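PDB 2IRX: multifunctional non-homologous end joining DNA repair protein LigD from Mycobacterium tuberculosis, which works with Ku to repair DNA double-strand breaks by non-homologous end joining, its primase-like polymerase domain, the part in this structure, filling gaps before ligation. Local coordinates for residues A110-V115 with P243-G248. Residues are numbered along the deposited sequence; the frame is centred on the assembly and turned at random.
With GTP (guanosine-5'-triphosphate), chain C.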
loop_
_atom_site.group_PDB
_atom_site.type_symbol
_atom_site.label_atom_id
_atom_site.label_comp_id
_atom_site.label_asym_id
_atom_site.label_seq_id
_atom_site.Cartn_x
_atom_site.Cartn_y
_atom_site.Cartn_z
ATOM N N ALA A 110 -1.188 -0.624 14.729
ATOM C CA ALA A 110 -1.282 -1.134 13.376
ATOM C C ALA A 110 -0.411 -0.230 12.530
ATOM O O ALA A 110 -0.909 0.681 11.842
ATOM C CB ALA A 110 -2.731 -1.092 12.874
ATOM N N LEU A 111 0.912 -0.444 12.630
ATOM C CA LEU A 111 1.862 0.412 11.919
ATOM C C LEU A 111 1.575 0.419 10.426
ATOM O O LEU A 111 1.695 1.467 9.782
ATOM C CB LEU A 111 3.302 -0.073 12.151
ATOM C CG LEU A 111 3.776 -0.027 13.617
ATOM C CD1 LEU A 111 5.261 -0.463 13.734
ATOM C CD2 LEU A 111 3.585 1.375 14.263
ATOM N N GLU A 112 1.219 -0.750 9.880
ATOM C CA GLU A 112 0.943 -0.859 8.445
ATOM C C GLU A 112 -0.525 -1.175 8.189
ATOM O O GLU A 112 -1.134 -2.044 8.862
ATOM C CB GLU A 112 1.829 -1.941 7.781
ATOM C CG GLU A 112 3.335 -1.754 8.054
ATOM C CD GLU A 112 4.223 -2.660 7.240
ATOM O OE1 GLU A 112 3.696 -3.619 6.626
ATOM O OE2 GLU A 112 5.455 -2.398 7.186
ATOM N N VAL A 113 -1.072 -0.481 7.203
ATOM C CA VAL A 113 -2.429 -0.711 6.733
ATOM C C VAL A 113 -2.291 -1.238 5.298
ATOM O O VAL A 113 -1.671 -0.581 4.430
ATOM C CB VAL A 113 -3.281 0.593 6.759
ATOM C CG1 VAL A 113 -4.664 0.333 6.136
ATOM C CG2 VAL A 113 -3.370 1.174 8.208
ATOM N N HIS A 114 -2.799 -2.445 5.091
ATOM C CA HIS A 114 -2.744 -3.117 3.778
ATOM C C HIS A 114 -4.162 -3.245 3.181
ATOM O O HIS A 114 -5.109 -3.581 3.896
ATOM C CB HIS A 114 -2.070 -4.481 3.892
ATOM C CG HIS A 114 -0.616 -4.413 4.275
ATOM N ND1 HIS A 114 0.401 -4.786 3.420
ATOM C CD2 HIS A 114 -0.013 -4.017 5.429
ATOM C CE1 HIS A 114 1.568 -4.627 4.021
ATOM N NE2 HIS A 114 1.347 -4.155 5.243
ATOM N N VAL A 115 -4.292 -2.994 1.877
ATOM C CA VAL A 115 -5.612 -3.046 1.197
ATOM C C VAL A 115 -5.506 -3.699 -0.194
ATOM O O VAL A 115 -4.405 -3.675 -0.825
ATOM C CB VAL A 115 -6.273 -1.621 1.057
ATOM C CG1 VAL A 115 -6.602 -1.000 2.435
ATOM C CG2 VAL A 115 -5.366 -0.664 0.240
ATOM N N PRO A 243 -0.803 3.539 0.278
ATOM C CA PRO A 243 -0.060 4.804 0.207
ATOM C C PRO A 243 -0.192 5.586 1.528
ATOM O O PRO A 243 -1.275 5.602 2.134
ATOM C CB PRO A 243 -0.750 5.550 -0.953
ATOM C CG PRO A 243 -1.153 4.389 -1.880
ATOM C CD PRO A 243 -1.652 3.328 -0.911
ATOM N N TYR A 244 0.914 6.167 1.978
ATOM C CA TYR A 244 1.004 6.931 3.238
ATOM C C TYR A 244 1.111 6.057 4.517
ATOM O O TYR A 244 1.385 6.561 5.591
ATOM C CB TYR A 244 -0.130 7.976 3.356
ATOM C CG TYR A 244 -0.102 9.017 2.274
ATOM C CD1 TYR A 244 0.850 10.044 2.291
ATOM C CD2 TYR A 244 -1.047 9.004 1.250
ATOM C CE1 TYR A 244 0.878 11.034 1.274
ATOM C CE2 TYR A 244 -1.040 9.990 0.230
ATOM C CZ TYR A 244 -0.072 10.994 0.256
ATOM O OH TYR A 244 -0.043 11.970 -0.729
ATOM N N SER A 245 0.926 4.747 4.401
ATOM C CA SER A 245 1.180 3.853 5.536
ATOM C C SER A 245 2.597 3.994 6.067
ATOM O O SER A 245 3.555 4.102 5.289
ATOM C CB SER A 245 0.940 2.374 5.169
ATOM O OG SER A 245 1.023 1.576 6.343
ATOM N N LEU A 246 2.716 3.993 7.395
ATOM C CA LEU A 246 4.013 3.785 8.018
ATOM C C LEU A 246 4.502 2.373 7.697
ATOM O O LEU A 246 3.724 1.535 7.265
ATOM C CB LEU A 246 3.947 4.007 9.547
ATOM C CG LEU A 246 3.817 5.455 10.041
ATOM C CD1 LEU A 246 3.393 5.433 11.534
ATOM C CD2 LEU A 246 5.170 6.141 9.870
ATOM N N ARG A 247 5.795 2.132 7.913
ATOM C CA ARG A 247 6.359 0.781 7.812
ATOM C C ARG A 247 6.811 0.271 9.185
ATOM O O ARG A 247 7.366 1.010 9.987
ATOM C CB ARG A 247 7.591 0.747 6.892
ATOM C CG ARG A 247 7.366 1.297 5.486
ATOM C CD ARG A 247 6.215 0.643 4.747
ATOM N NE ARG A 247 6.129 -0.819 4.847
ATOM C CZ ARG A 247 6.103 -1.685 3.825
ATOM N NH1 ARG A 247 5.931 -2.981 4.090
ATOM N NH2 ARG A 247 6.234 -1.294 2.540
ATOM N N GLY A 248 6.620 -1.012 9.402
ATOM C CA GLY A 248 7.179 -1.705 10.580
ATOM C C GLY A 248 8.598 -2.140 10.268
ATOM O O GLY A 248 8.835 -3.303 10.025
HETATM P PG GTP C . 9.527 -4.163 0.043
HETATM O O1G GTP C . 9.812 -2.879 -0.638
HETATM O O2G GTP C . 9.408 -5.302 -0.948
HETATM O O3G GTP C . 10.512 -4.456 1.141
HETATM O O3B GTP C . 8.116 -3.900 0.806
HETATM P PB GTP C . 6.639 -4.375 0.401
HETATM O O1B GTP C . 6.438 -4.415 -1.079
HETATM O O2B GTP C . 5.648 -3.469 1.021
HETATM O O3A GTP C . 6.641 -5.887 0.907
HETATM P PA GTP C . 5.923 -6.631 2.142
HETATM O O1A GTP C . 5.629 -5.678 3.271
HETATM O O2A GTP C . 6.869 -7.754 2.499
HETATM O "O5'" GTP C . 4.577 -7.197 1.510
HETATM C "C5'" GTP C . 4.555 -8.056 0.363
HETATM C "C4'" GTP C . 3.167 -8.699 0.236
HETATM O "O4'" GTP C . 2.780 -9.439 1.394
HETATM C "C3'" GTP C . 2.074 -7.665 0.036
HETATM O "O3'" GTP C . 1.108 -8.317 -0.744
HETATM C "C2'" GTP C . 1.520 -7.436 1.451
HETATM O "O2'" GTP C . 0.190 -6.951 1.583
HETATM C "C1'" GTP C . 1.670 -8.817 2.067
HETATM N N9 GTP C . 2.104 -8.906 3.472
HETATM C C8 GTP C . 2.965 -8.101 4.175
HETATM N N7 GTP C . 3.115 -8.647 5.402
HETATM C C5 GTP C . 2.395 -9.799 5.463
HETATM C C6 GTP C . 2.215 -10.759 6.468
HETATM O O6 GTP C . 2.759 -10.627 7.568
HETATM N N1 GTP C . 1.416 -11.868 6.206
HETATM C C2 GTP C . 0.798 -12.035 4.977
HETATM N N2 GTP C . 0.016 -13.101 4.761
HETATM N N3 GTP C . 0.976 -11.072 3.982
HETATM C C4 GTP C . 1.770 -9.976 4.239
HETATM O O HOH W 1 5.491 -5.574 5.952
#
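In the nucleotide pocket of the LigD primase-polymerase domain, Glu112 and Arg247 form a salt bridge beside the triphosphate of bound GTP. Leu111 and Glu112 together face Lys55, whose NZ also bonds the GTP, in a classic beta bulge, and the long, extended side chain of Glu112 reaches the loop after strand 240-241. Arg247 approaches side-on, NE and NH1 both donating to Glu112 OE2; the NE bond is 2.9 Å and comes from above the carboxylate, whose plane stands 74° from the guanidinium. Gly248 N meets Glu112 OE2 at 2.9 Å on the oxygen's anti side, so three donors fix one carboxylate oxygen.

Bends at chi2 (-55°) and chi3 (-44°) fold the arginine back from a CB that points away, carrying its guanidinium to the phosphates. There Arg247 NH2 bonds GTP O2B at 2.7 Å and its NH1 bonds GTP O1A at 2.8 Å, while Ser175 O takes a further bond from NH2. The several N-H groups of this planar cation let it serve carboxylate and phosphates at once.

Next to this bridge, Ser245, small and polar, accepts from Val113 N (3.1 Å) through OG, which donates to Leu246 O. The other carboxylate oxygen, Glu112 OE1, accepts a hydrogen bond from His114 NE2 at 2.8 Å, nearly in the ring plane; this holds the imidazole's rotation. With two ring nitrogens, histidine can link carboxylate to ribose: His114 ND1 meets the hydroxyl O2' of GTP at 2.8 Å.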